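Side-chain contacts in Phosphoglucomutase/phosphomannomutase family protein (Burkholderia thailandensis, PDB 3UW2), which probably transfers a phosphoryl group from one position to another within a phosphosugar, as a metal-dependent member of the phosphohexose mutase family: residues L453-T458 with A464-D469; A417-A422 with D429-E434; V65-D70 with E77-L82; D44-I49 with N137-V142; L217-V222 with R370-L375. One frame throughout, in Å; residues are numbered along the deposited sequence.

Contact 1: L453-T458 with A464-D469. With EDO (1,2-ethanediol), chain G.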
# COMPACT_ATOMS: atom_id res chain seq x y z
N LEU A 453 -5.63 2.24 -18.64
CA LEU A 453 -6.69 3.22 -18.85
C LEU A 453 -7.73 3.13 -17.75
O LEU A 453 -8.06 2.03 -17.30
CB LEU A 453 -7.39 2.97 -20.21
CG LEU A 453 -6.57 3.05 -21.50
CD1 LEU A 453 -7.24 2.32 -22.67
CD2 LEU A 453 -6.27 4.50 -21.86
N ARG A 454 -8.22 4.29 -17.31
CA ARG A 454 -9.47 4.34 -16.54
C ARG A 454 -10.31 5.62 -16.73
O ARG A 454 -9.82 6.66 -17.13
CB ARG A 454 -9.25 4.03 -15.05
CG ARG A 454 -8.51 5.09 -14.25
CD ARG A 454 -8.68 4.81 -12.76
NE ARG A 454 -8.00 3.59 -12.27
CZ ARG A 454 -8.40 2.89 -11.20
NH1 ARG A 454 -9.47 3.27 -10.50
NH2 ARG A 454 -7.73 1.81 -10.81
N PHE A 455 -11.61 5.48 -16.48
CA PHE A 455 -12.56 6.50 -16.84
C PHE A 455 -13.50 6.71 -15.66
O PHE A 455 -13.83 5.76 -14.96
CB PHE A 455 -13.30 6.08 -18.12
CG PHE A 455 -12.40 5.96 -19.33
CD1 PHE A 455 -11.91 7.10 -19.97
CD2 PHE A 455 -12.02 4.71 -19.84
CE1 PHE A 455 -11.05 6.99 -21.06
CE2 PHE A 455 -11.18 4.60 -20.95
CZ PHE A 455 -10.71 5.74 -21.57
N GLU A 456 -13.88 7.97 -15.42
CA GLU A 456 -14.88 8.32 -14.42
C GLU A 456 -15.73 9.46 -14.97
O GLU A 456 -15.20 10.37 -15.62
CB GLU A 456 -14.22 8.79 -13.14
CG GLU A 456 -15.16 9.04 -11.98
CD GLU A 456 -14.56 9.92 -10.90
OE1 GLU A 456 -14.04 11.00 -11.22
OE2 GLU A 456 -14.66 9.57 -9.72
N ALA A 457 -17.02 9.45 -14.69
CA ALA A 457 -17.88 10.56 -15.12
C ALA A 457 -19.06 10.80 -14.18
O ALA A 457 -19.35 9.96 -13.33
CB ALA A 457 -18.35 10.32 -16.54
N THR A 458 -19.72 11.95 -14.34
CA THR A 458 -20.88 12.33 -13.52
C THR A 458 -22.21 11.77 -14.05
O THR A 458 -23.22 12.00 -13.44
CB THR A 458 -20.98 13.85 -13.41
OG1 THR A 458 -21.22 14.41 -14.71
CG2 THR A 458 -19.70 14.43 -12.77
N ALA A 464 -19.50 7.53 -21.49
CA ALA A 464 -19.43 7.02 -22.85
C ALA A 464 -18.76 8.01 -23.81
O ALA A 464 -17.93 7.61 -24.62
CB ALA A 464 -20.80 6.64 -23.33
N ARG A 465 -19.09 9.29 -23.70
CA ARG A 465 -18.52 10.30 -24.58
C ARG A 465 -17.02 10.38 -24.32
O ARG A 465 -16.21 10.52 -25.26
CB ARG A 465 -19.25 11.65 -24.41
CG ARG A 465 -18.87 12.73 -25.40
CD ARG A 465 -19.05 14.14 -24.85
NE ARG A 465 -18.02 14.52 -23.85
CZ ARG A 465 -18.19 14.56 -22.52
NH1 ARG A 465 -19.37 14.23 -22.00
NH2 ARG A 465 -17.19 14.91 -21.68
N ILE A 466 -16.61 10.23 -23.07
CA ILE A 466 -15.19 10.35 -22.74
C ILE A 466 -14.35 9.24 -23.38
O ILE A 466 -13.33 9.50 -24.06
CB ILE A 466 -14.96 10.51 -21.23
CG1 ILE A 466 -15.45 11.90 -20.83
CG2 ILE A 466 -13.49 10.38 -20.84
CD1 ILE A 466 -15.43 12.14 -19.33
N GLN A 467 -14.77 8.00 -23.16
CA GLN A 467 -14.22 6.88 -23.92
C GLN A 467 -14.21 7.09 -25.45
O GLN A 467 -13.17 6.98 -26.08
CB GLN A 467 -15.01 5.63 -23.58
CG GLN A 467 -14.97 5.39 -22.09
CD GLN A 467 -15.74 4.17 -21.73
OE1 GLN A 467 -15.18 3.18 -21.31
NE2 GLN A 467 -17.04 4.23 -21.91
N ASP A 468 -15.37 7.39 -26.03
CA ASP A 468 -15.43 7.75 -27.45
C ASP A 468 -14.33 8.73 -27.85
O ASP A 468 -13.79 8.66 -28.96
CB ASP A 468 -16.79 8.36 -27.79
CG ASP A 468 -17.92 7.36 -27.64
OD1 ASP A 468 -17.63 6.21 -27.21
OD2 ASP A 468 -19.09 7.72 -27.95
N ASP A 469 -14.00 9.64 -26.94
CA ASP A 469 -13.00 10.64 -27.23
C ASP A 469 -11.62 9.97 -27.18
O ASP A 469 -10.82 10.12 -28.12
CB ASP A 469 -13.10 11.80 -26.24
CG ASP A 469 -12.57 13.09 -26.81
OD1 ASP A 469 -13.14 13.61 -27.80
OD2 ASP A 469 -11.58 13.59 -26.27
C1 EDO G . -11.35 6.79 -9.65
O1 EDO G . -12.36 6.53 -8.66
C2 EDO G . -11.71 6.11 -10.97
O2 EDO G . -11.62 4.71 -10.69
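The aliphatic stem of Gln467, rather than a hydrocarbon residue, lies over the face of the Phe455 ring in this strand-helix pair. Gln467 CG sits 3.8 Å from the centroid of the Phe455 ring and only 14° off the ring normal, a CH-pi contact displaced somewhat toward the rim. With Gln467 CG anti to the carbonyl carbon (chi1 -57°) and the chain extended beyond it, the methylene rests on the ring while the amide plane is turned 62° from the ring plane. Ile466 approaches the same ring obliquely, its branch methyl CG2 lying 3.7 Å from Phe455 CD1. The other arm of the isoleucine reaches down the strand, where Ile466 CD1 is 4.4 Å from Ala457 CB. Residues 453-457 and 464-469 run at 146° to each other, the helix lying against one face of the antiparallel sheet of the C-terminal domain. Phe470 and Phe485 add edge-to-face contacts to Phe455. Alternate residues serve the other side: Arg454 pairs with Glu396 and gives NH1 to O2 of an ethanediol, probably from the crystallisation liquor, at 2.6 Å, and Glu456 is hydrogen-bonded to Thr309 and Arg310 N. The helix has polar ties elsewhere, Arg465 to Asp437 and Asp469 to Tyr435, but the strand's side chains here divide by face: carbon contacts toward the helix, charge and hydrogen bonds opposite.

Contact 2: A417-A422 with D429-E434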
# COMPACT_ATOMS: atom_id res chain seq x y z
N ALA A 417 -2.87 15.04 -29.59
CA ALA A 417 -4.27 14.63 -29.37
C ALA A 417 -5.25 15.80 -29.16
O ALA A 417 -5.18 16.50 -28.17
CB ALA A 417 -4.39 13.60 -28.25
N LYS A 418 -6.13 16.02 -30.13
CA LYS A 418 -7.25 16.97 -29.99
C LYS A 418 -8.42 16.47 -29.08
O LYS A 418 -9.54 16.26 -29.59
CB LYS A 418 -7.84 17.29 -31.40
N PHE A 419 -8.21 16.33 -27.77
CA PHE A 419 -9.32 15.96 -26.83
C PHE A 419 -10.44 17.01 -26.82
O PHE A 419 -10.34 18.02 -26.12
CB PHE A 419 -8.81 15.71 -25.38
CG PHE A 419 -7.92 14.49 -25.24
CD1 PHE A 419 -8.47 13.20 -25.30
CD2 PHE A 419 -6.53 14.63 -25.06
CE1 PHE A 419 -7.65 12.08 -25.21
CE2 PHE A 419 -5.72 13.51 -24.95
CZ PHE A 419 -6.27 12.24 -25.00
N ASP A 420 -11.50 16.75 -27.59
CA ASP A 420 -12.63 17.66 -27.74
C ASP A 420 -13.33 17.95 -26.41
O ASP A 420 -14.06 17.09 -25.88
CB ASP A 420 -13.66 17.12 -28.77
N GLY A 421 -13.11 19.16 -25.89
CA GLY A 421 -13.91 19.70 -24.79
C GLY A 421 -13.30 19.54 -23.41
O GLY A 421 -13.96 19.82 -22.42
N ALA A 422 -12.04 19.13 -23.35
CA ALA A 422 -11.36 18.87 -22.08
C ALA A 422 -10.98 20.20 -21.43
O ALA A 422 -10.81 21.17 -22.15
CB ALA A 422 -10.14 18.02 -22.31
N ASP A 429 1.90 12.05 -14.64
CA ASP A 429 1.98 10.58 -14.65
C ASP A 429 1.03 10.15 -15.76
O ASP A 429 -0.16 10.14 -15.52
CB ASP A 429 1.43 10.05 -13.33
CG ASP A 429 1.72 8.56 -13.09
OD1 ASP A 429 2.03 7.84 -14.06
OD2 ASP A 429 1.68 8.12 -11.91
N GLY A 430 1.55 9.82 -16.95
CA GLY A 430 0.66 9.50 -18.10
C GLY A 430 -0.14 10.71 -18.55
O GLY A 430 0.31 11.84 -18.44
N LEU A 431 -1.32 10.49 -19.12
CA LEU A 431 -2.15 11.59 -19.56
C LEU A 431 -3.42 11.48 -18.73
O LEU A 431 -4.20 10.56 -18.98
CB LEU A 431 -2.51 11.45 -21.06
CG LEU A 431 -1.40 11.73 -22.07
CD1 LEU A 431 -1.90 11.84 -23.50
CD2 LEU A 431 -0.64 13.00 -21.70
N ARG A 432 -3.62 12.38 -17.76
CA ARG A 432 -4.90 12.48 -17.10
C ARG A 432 -5.69 13.61 -17.78
O ARG A 432 -5.35 14.79 -17.65
CB ARG A 432 -4.73 12.73 -15.59
CG ARG A 432 -6.10 13.04 -14.99
CD ARG A 432 -6.09 12.84 -13.50
NE ARG A 432 -7.27 13.39 -12.86
CZ ARG A 432 -7.94 12.75 -11.93
NH1 ARG A 432 -7.53 11.54 -11.54
NH2 ARG A 432 -9.00 13.32 -11.35
N VAL A 433 -6.70 13.25 -18.57
CA VAL A 433 -7.48 14.24 -19.21
C VAL A 433 -8.73 14.61 -18.39
O VAL A 433 -9.58 13.76 -18.10
CB VAL A 433 -7.85 13.79 -20.65
CG1 VAL A 433 -8.64 14.88 -21.36
CG2 VAL A 433 -6.57 13.45 -21.43
N GLU A 434 -8.86 15.89 -18.06
CA GLU A 434 -9.92 16.33 -17.18
C GLU A 434 -11.00 17.06 -17.96
O GLU A 434 -10.72 18.04 -18.67
CB GLU A 434 -9.35 17.26 -16.13
CG GLU A 434 -8.12 16.68 -15.46
CD GLU A 434 -8.37 16.36 -14.02
OE1 GLU A 434 -9.56 16.11 -13.68
OE2 GLU A 434 -7.40 16.37 -13.23
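A type II turn from Phe419 to Ala422 bends the 417-422 loop back alongside strand 431-435, and the two backbones come closest at Ala422 and Glu434, whose CA atoms are 5.7 Å apart. Gly421, the third residue of the turn, has phi 98°, where a side chain would run into the carbonyl oxygen before it; the closing bond from Ala422 N to Phe419 O is weak. From this turn Phe419 and Ala422 both direct their side chains at the strand, where Val433 meets them. Val433 CG2 lies over the face of the Phe419 ring, 3.7 Å from its centroid and 16° off the normal, while Val433 CG1, anti to the backbone N (chi1 -177°), is 3.6 Å from Ala422 CB and also packs near the base of the Phe419 side chain. This is the face of the C-terminal domain's antiparallel sheet covered by helix 460-477, whose Phe470 meets both Phe419 and Val433. Leu431 comes instead to the ring's edge, its CD1 4.4 Å from Phe419 CE2. The intervening Arg432 belongs to the other side of the strand: its NE donates to Glu434 OE2 at 3.0 Å in a salt bridge that meets the carboxylate from above its plane, while NH1 is bonded to the carbonyl oxygens of Val306 and Cys308 and the cation makes a cation-pi contact with Phe439.

Contact 3: V65-D70 with E77-L82. With EDO (1,2-ethanediol), chain C; EDO (1,2-ethanediol), chain D.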
# COMPACT_ATOMS: atom_id res chain seq x y z
N VAL A 65 19.75 -3.20 11.00
CA VAL A 65 18.58 -3.34 10.19
C VAL A 65 17.58 -4.22 10.95
O VAL A 65 17.95 -5.30 11.48
CB VAL A 65 18.91 -4.05 8.84
CG1 VAL A 65 17.61 -4.25 8.06
CG2 VAL A 65 19.82 -3.15 7.98
N VAL A 66 16.32 -3.78 10.98
CA VAL A 66 15.23 -4.61 11.47
C VAL A 66 14.80 -5.57 10.36
O VAL A 66 14.68 -5.16 9.18
CB VAL A 66 14.01 -3.68 11.76
CG1 VAL A 66 12.73 -4.45 12.07
CG2 VAL A 66 14.32 -2.81 12.95
N VAL A 67 14.51 -6.84 10.70
CA VAL A 67 13.92 -7.74 9.69
C VAL A 67 12.59 -8.31 10.20
O VAL A 67 12.39 -8.39 11.37
CB VAL A 67 14.84 -8.92 9.27
CG1 VAL A 67 16.13 -8.40 8.67
CG2 VAL A 67 15.11 -9.84 10.46
N ALA A 68 11.66 -8.64 9.29
CA ALA A 68 10.37 -9.16 9.68
C ALA A 68 9.89 -10.01 8.50
O ALA A 68 10.47 -9.93 7.39
CB ALA A 68 9.37 -7.98 9.94
N ARG A 69 8.86 -10.80 8.74
CA ARG A 69 8.30 -11.63 7.68
C ARG A 69 6.79 -11.69 7.78
O ARG A 69 6.22 -11.47 8.88
CB ARG A 69 8.94 -13.05 7.73
CG ARG A 69 8.65 -13.78 9.05
CD ARG A 69 9.09 -15.25 8.89
NE ARG A 69 8.80 -16.04 10.07
CZ ARG A 69 7.68 -16.74 10.31
NH1 ARG A 69 6.60 -16.79 9.47
NH2 ARG A 69 7.64 -17.42 11.44
N ASP A 70 6.12 -12.04 6.66
CA ASP A 70 4.70 -12.32 6.76
C ASP A 70 4.51 -13.82 7.06
O ASP A 70 5.45 -14.45 7.51
CB ASP A 70 3.96 -11.92 5.48
CG ASP A 70 4.37 -12.73 4.26
OD1 ASP A 70 5.11 -13.76 4.38
OD2 ASP A 70 3.82 -12.39 3.14
N GLU A 77 12.60 -19.52 6.36
CA GLU A 77 13.93 -19.87 5.78
C GLU A 77 14.56 -18.58 5.16
O GLU A 77 15.76 -18.32 5.30
CB GLU A 77 13.77 -20.92 4.67
CG GLU A 77 15.12 -21.32 4.03
CD GLU A 77 14.99 -22.38 2.93
OE1 GLU A 77 13.85 -22.76 2.60
OE2 GLU A 77 16.04 -22.86 2.40
N LEU A 78 13.76 -17.86 4.37
CA LEU A 78 14.30 -16.66 3.67
C LEU A 78 14.72 -15.56 4.65
O LEU A 78 15.79 -14.94 4.45
CB LEU A 78 13.27 -16.07 2.72
CG LEU A 78 12.93 -16.99 1.56
CD1 LEU A 78 11.91 -16.31 0.67
CD2 LEU A 78 14.15 -17.32 0.76
N VAL A 79 13.91 -15.30 5.71
CA VAL A 79 14.30 -14.23 6.67
C VAL A 79 15.56 -14.66 7.41
O VAL A 79 16.42 -13.84 7.70
CB VAL A 79 13.18 -13.81 7.70
CG1 VAL A 79 13.04 -14.77 8.88
CG2 VAL A 79 13.48 -12.45 8.32
N GLY A 80 15.70 -15.93 7.71
CA GLY A 80 17.01 -16.39 8.30
C GLY A 80 18.20 -16.18 7.33
O GLY A 80 19.26 -15.75 7.77
N ALA A 81 18.06 -16.47 6.03
CA ALA A 81 19.14 -16.32 5.07
C ALA A 81 19.47 -14.84 4.90
O ALA A 81 20.62 -14.41 4.74
CB ALA A 81 18.75 -16.95 3.69
N LEU A 82 18.42 -14.05 4.97
CA LEU A 82 18.55 -12.59 4.76
C LEU A 82 19.36 -12.06 5.91
O LEU A 82 20.31 -11.30 5.69
CB LEU A 82 17.16 -11.92 4.72
CG LEU A 82 17.15 -10.38 4.67
CD1 LEU A 82 17.60 -9.93 3.29
CD2 LEU A 82 15.77 -9.82 5.00
C1 EDO C . 5.01 -19.74 9.28
O1 EDO C . 4.28 -18.59 9.78
C2 EDO C . 4.53 -20.23 7.92
O2 EDO C . 3.15 -19.90 7.84
C1 EDO D . 20.45 -15.64 12.40
O1 EDO D . 21.37 -14.83 11.58
C2 EDO D . 19.01 -15.72 11.80
O2 EDO D . 19.12 -16.68 10.72
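Val79 overlaps two side chains of strand 64-69 at once, one with each methyl. Val79 CG2, anti to the backbone N, lies 3.7 Å from Val67 CG2, whereas Val79 CG1 sits 4.0 Å from Arg69 CD, bridging Val67 and Arg69, two residues on the helix side of the strand. One turn further along the helix, Leu82 slides past Val67 in the opposite sense and brings CD2 to 4.0 Å from Val67 CG1. Helix and strand run nearly antiparallel, 167° between their local directions, as expected for the first half of the beta-alpha-beta unit formed by strand 64-69, helix 75-88 and strand 92-98 in the first alpha/beta/alpha domain. Arg69 presents its aliphatic stem to Val79 at about a right angle, the chain staying extended from CG to NE and carrying the guanidinium beyond the valine. There Arg69 NH1 donates to Asp70 O at 3.3 Å and, much straighter, to O1 of an ethanediol, probably from the crystallisation liquor, at 3.0 Å with an N-H...O angle of 167°. Asp70 itself forms a salt bridge with Arg72 and a hydrogen bond with Thr128. The arginine thus divides its labour: methylenes finish the apolar seam between helix and strand, while the cation lies at the strand's end, the Arg69 side chain about 9 Å from that of the zinc ligand Asp266.

Contact 4: D44-I49 with N137-V142. With PO4 (phosphate ion), chain B.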
# COMPACT_ATOMS: atom_id res chain seq x y z
N ASP A 44 19.86 -18.80 -1.00
CA ASP A 44 21.09 -18.16 -1.52
C ASP A 44 20.79 -16.77 -1.99
O ASP A 44 21.58 -15.85 -1.74
CB ASP A 44 21.76 -18.95 -2.69
CG ASP A 44 22.31 -20.30 -2.25
OD1 ASP A 44 22.82 -20.40 -1.12
OD2 ASP A 44 22.22 -21.29 -3.02
N VAL A 45 19.66 -16.64 -2.72
CA VAL A 45 19.18 -15.36 -3.17
C VAL A 45 18.91 -14.38 -2.00
O VAL A 45 19.39 -13.23 -2.00
CB VAL A 45 18.02 -15.56 -4.18
CG1 VAL A 45 17.39 -14.22 -4.55
CG2 VAL A 45 18.52 -16.30 -5.49
N ALA A 46 18.20 -14.84 -0.97
CA ALA A 46 17.94 -13.98 0.21
C ALA A 46 19.23 -13.51 0.84
O ALA A 46 19.35 -12.33 1.14
CB ALA A 46 17.05 -14.70 1.23
N ARG A 47 20.18 -14.43 1.01
CA ARG A 47 21.46 -14.09 1.61
C ARG A 47 22.19 -13.03 0.75
O ARG A 47 22.66 -12.06 1.31
CB ARG A 47 22.33 -15.35 1.77
CG ARG A 47 23.63 -15.14 2.55
CD ARG A 47 24.45 -16.44 2.69
NE ARG A 47 23.82 -17.18 3.77
CZ ARG A 47 23.02 -18.24 3.63
NH1 ARG A 47 22.84 -18.78 2.41
NH2 ARG A 47 22.44 -18.76 4.73
N SER A 48 22.25 -13.15 -0.60
CA SER A 48 22.97 -12.15 -1.41
C SER A 48 22.26 -10.80 -1.32
O SER A 48 22.90 -9.74 -1.37
CB SER A 48 23.06 -12.54 -2.88
OG SER A 48 23.55 -13.86 -3.04
N ILE A 49 20.94 -10.83 -1.17
CA ILE A 49 20.19 -9.59 -1.09
C ILE A 49 20.48 -8.96 0.28
O ILE A 49 20.71 -7.75 0.42
CB ILE A 49 18.66 -9.82 -1.25
CG1 ILE A 49 18.27 -9.99 -2.73
CG2 ILE A 49 17.88 -8.61 -0.70
CD1 ILE A 49 17.04 -10.90 -2.90
N ASN A 137 7.17 -14.72 -2.98
CA ASN A 137 7.68 -14.01 -1.84
C ASN A 137 8.56 -12.82 -2.30
O ASN A 137 8.70 -12.55 -3.50
CB ASN A 137 8.37 -14.97 -0.86
CG ASN A 137 8.20 -14.52 0.61
OD1 ASN A 137 8.08 -13.33 0.89
ND2 ASN A 137 8.18 -15.44 1.51
N GLY A 138 9.17 -12.10 -1.37
CA GLY A 138 9.78 -10.84 -1.82
C GLY A 138 10.30 -10.06 -0.68
O GLY A 138 10.30 -10.57 0.49
N PHE A 139 10.75 -8.83 -0.96
CA PHE A 139 11.34 -8.01 0.11
C PHE A 139 10.92 -6.56 -0.07
O PHE A 139 11.05 -6.00 -1.18
CB PHE A 139 12.87 -8.11 0.06
CG PHE A 139 13.39 -9.56 0.06
CD1 PHE A 139 13.81 -10.15 1.23
CD2 PHE A 139 13.47 -10.30 -1.15
CE1 PHE A 139 14.28 -11.47 1.24
CE2 PHE A 139 13.93 -11.62 -1.16
CZ PHE A 139 14.34 -12.21 0.06
N LYS A 140 10.42 -5.96 1.00
CA LYS A 140 10.05 -4.56 1.03
C LYS A 140 11.12 -3.89 1.89
O LYS A 140 11.38 -4.40 2.97
CB LYS A 140 8.62 -4.42 1.62
CG LYS A 140 7.53 -4.87 0.60
CD LYS A 140 6.08 -4.52 1.03
CE LYS A 140 5.10 -4.84 -0.10
NZ LYS A 140 3.70 -4.98 0.37
N MET A 141 11.78 -2.82 1.39
CA MET A 141 13.02 -2.34 1.98
C MET A 141 12.98 -0.86 2.37
O MET A 141 12.62 -0.01 1.55
CB MET A 141 14.14 -2.54 1.00
CG MET A 141 14.46 -4.04 0.79
SD MET A 141 15.47 -4.32 -0.69
CE MET A 141 14.32 -3.90 -2.00
N VAL A 142 13.32 -0.58 3.61
CA VAL A 142 13.43 0.83 4.05
C VAL A 142 14.86 1.09 4.43
O VAL A 142 15.40 0.47 5.36
CB VAL A 142 12.42 1.17 5.15
CG1 VAL A 142 12.71 2.61 5.67
CG2 VAL A 142 10.99 1.08 4.57
P PO4 B . 1.48 -5.88 -2.06
O2 PO4 B . 0.77 -4.90 -1.14
O3 PO4 B . 0.72 -6.03 -3.35
O4 PO4 B . 2.95 -5.65 -2.18
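Apolar contact alone joins Phe139 to residues 44-49 of helix 43-59, which packs on the mixed sheet of the first alpha/beta/alpha domain. The Phe139 ring is met obliquely at two neighbouring carbons: Ile49 CD1 approaches Phe139 CE2 to 3.6 Å, and Ala46 CB lies 3.9 Å from Phe139 CZ. Ile49 and Phe139 reach out from opposite directions, helix toward sheet and sheet toward helix, and the isoleucine's CG1 arm, anti to its carbonyl carbon (chi1 -80°), delivers the terminal methyl to the ring. Ile33 of the adjoining strand touches both Ile49 and Phe139, while Ile125 and Val127 pack on the phenylalanine from strand 124-127, and the buried ring has carbon neighbours on these sides. The polar interactions lie outside this apolar patch. Asn137 OD1 accepts the backbone N-H of Gly138 at 2.8 Å, and its ND2 is bonded to Ser74 OG. On the helix, Arg47 pairs with Asp84. Lys140, the next residue after Phe139, runs out from the other face of the strand with its chain extended and forms salt bridges with Asp266 and Asp268, two of the zinc ligands. The same ammonium holds a phosphate ion, probably from the crystallisation liquor: Lys140 NZ is 2.7 Å from phosphate O4.

Contact 5: L217-V222 with R370-L375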
# COMPACT_ATOMS: atom_id res chain seq x y z
N LEU A 217 -9.27 -1.97 21.10
CA LEU A 217 -10.06 -0.73 20.95
C LEU A 217 -11.51 -0.90 21.48
O LEU A 217 -12.26 0.08 21.58
CB LEU A 217 -10.08 -0.26 19.50
CG LEU A 217 -8.69 0.20 19.02
CD1 LEU A 217 -8.77 0.53 17.55
CD2 LEU A 217 -8.21 1.39 19.84
N GLY A 218 -11.90 -2.13 21.80
CA GLY A 218 -13.21 -2.36 22.42
C GLY A 218 -14.21 -2.96 21.46
O GLY A 218 -15.38 -3.03 21.77
N CYS A 219 -13.79 -3.36 20.27
CA CYS A 219 -14.74 -3.89 19.30
C CYS A 219 -14.93 -5.38 19.43
O CYS A 219 -13.96 -6.15 19.70
CB CYS A 219 -14.31 -3.57 17.88
SG CYS A 219 -14.29 -1.78 17.63
N GLU A 220 -16.17 -5.79 19.18
CA GLU A 220 -16.51 -7.20 18.98
C GLU A 220 -16.30 -7.56 17.52
O GLU A 220 -16.58 -6.76 16.62
CB GLU A 220 -17.97 -7.50 19.39
CG GLU A 220 -18.09 -7.81 20.85
CD GLU A 220 -19.54 -8.06 21.27
OE1 GLU A 220 -19.95 -7.52 22.34
OE2 GLU A 220 -20.27 -8.77 20.51
N LEU A 221 -15.77 -8.75 17.28
CA LEU A 221 -15.31 -9.12 15.94
C LEU A 221 -16.01 -10.36 15.44
O LEU A 221 -16.31 -11.23 16.24
CB LEU A 221 -13.82 -9.38 15.98
CG LEU A 221 -12.95 -8.24 16.49
CD1 LEU A 221 -11.50 -8.68 16.30
CD2 LEU A 221 -13.18 -6.88 15.83
N VAL A 222 -16.37 -10.38 14.17
CA VAL A 222 -16.72 -11.62 13.55
C VAL A 222 -15.52 -11.91 12.63
O VAL A 222 -15.32 -11.22 11.66
CB VAL A 222 -18.02 -11.60 12.71
CG1 VAL A 222 -18.29 -13.04 12.35
CG2 VAL A 222 -19.20 -11.05 13.50
N ARG A 370 -8.13 4.31 12.51
CA ARG A 370 -8.46 5.70 12.32
C ARG A 370 -9.88 5.76 11.75
O ARG A 370 -10.60 6.69 12.04
CB ARG A 370 -7.47 6.39 11.36
CG ARG A 370 -6.09 6.67 12.00
CD ARG A 370 -6.17 7.75 13.08
NE ARG A 370 -6.41 9.10 12.47
CZ ARG A 370 -5.47 10.01 12.22
NH1 ARG A 370 -4.17 9.81 12.60
NH2 ARG A 370 -5.83 11.16 11.67
N LEU A 371 -10.25 4.77 10.93
CA LEU A 371 -11.61 4.75 10.31
C LEU A 371 -12.64 4.49 11.45
O LEU A 371 -13.63 5.20 11.58
CB LEU A 371 -11.63 3.67 9.24
CG LEU A 371 -12.98 3.46 8.54
CD1 LEU A 371 -13.51 4.79 8.04
CD2 LEU A 371 -12.84 2.45 7.42
N LEU A 372 -12.36 3.52 12.34
CA LEU A 372 -13.26 3.26 13.48
C LEU A 372 -13.42 4.52 14.40
O LEU A 372 -14.48 4.76 14.95
CB LEU A 372 -12.76 2.07 14.30
CG LEU A 372 -12.71 0.66 13.71
CD1 LEU A 372 -11.99 -0.28 14.65
CD2 LEU A 372 -14.15 0.21 13.53
N GLU A 373 -12.36 5.28 14.60
CA GLU A 373 -12.46 6.49 15.41
C GLU A 373 -13.55 7.45 14.87
O GLU A 373 -14.32 8.05 15.66
CB GLU A 373 -11.11 7.23 15.36
CG GLU A 373 -11.09 8.54 16.16
CD GLU A 373 -9.71 9.17 16.13
OE1 GLU A 373 -9.25 9.70 15.06
OE2 GLU A 373 -9.07 9.12 17.18
N ILE A 374 -13.59 7.58 13.55
CA ILE A 374 -14.56 8.42 12.87
C ILE A 374 -15.95 7.77 12.83
O ILE A 374 -16.94 8.43 13.19
CB ILE A 374 -14.10 8.76 11.44
CG1 ILE A 374 -12.80 9.61 11.48
CG2 ILE A 374 -15.21 9.49 10.67
CD1 ILE A 374 -12.10 9.77 10.15
N LEU A 375 -16.04 6.52 12.36
CA LEU A 375 -17.31 5.78 12.23
C LEU A 375 -18.02 5.65 13.58
O LEU A 375 -19.25 5.76 13.67
CB LEU A 375 -17.04 4.37 11.67
CG LEU A 375 -16.55 4.32 10.20
CD1 LEU A 375 -16.49 2.87 9.72
CD2 LEU A 375 -17.37 5.22 9.28
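Leu372 points its side chain from helix 364-375 of the third alpha/beta/alpha domain toward the link between helix 206-216 and strand 221-224 of the second, where it meets Leu217 and Cys219 in a contact between two domains of the same kind of fold. A single methyl does the touching. With CG anti to the carbonyl carbon (chi1 -64°), Leu372 carries CD1 out to these two partners, which both direct their side chains at the helix. Cys219 SG lies 4.1 Å from Leu372 CD1. Leu217 CD1 is looser, 4.4 Å from Leu372 CD1. Between them Gly218 makes the Schellman motif that ends the preceding helix; its phi of 105° would press any side chain against the carbonyl oxygen of Leu217. The turn there is consistent with Leu217 and Cys219 both reaching Leu372 CD1. Leu197 and Phe214 also touch Leu372, and Leu191 backs both Leu217 and Cys219, so the small interface belongs to a wider apolar junction. Arg370 leaves the helix away from this junction: it pairs with Asp356 and is hydrogen-bonded to Tyr366, and Glu373 pairs with Arg357. The ionic contact between Arg370 and Glu373 is long and through charge only, Arg370 NE standing 3.9 Å from Glu373 OE1, with that oxygen well out of the guanidinium plane.

How the contacts relate
The five contacts fall into two neighbouring pairs and one domain junction. Contacts 3 and 4 have centres 8 Å apart in the first domain and share its sheet: helices 43-59 and 75-88 touch directly, Ala81 CB lying 3.8 Å from Ala46 CB. Contacts 1 and 2, with centres 11 Å apart, share the C-terminal sheet, and Asp469 OD2 of the one comes 3.3 Å from Phe419 CD1 of the other. Contacts 1 and 3 lie on opposite sides of the chain's centre, their centres 45 Å apart. Contact 5 joins the two middle domains. The zinc ion bound by Asp264, Asp266 and Asp268 is about 13 Å from the side chains of Ala68 and Phe139, in contacts 3 and 4.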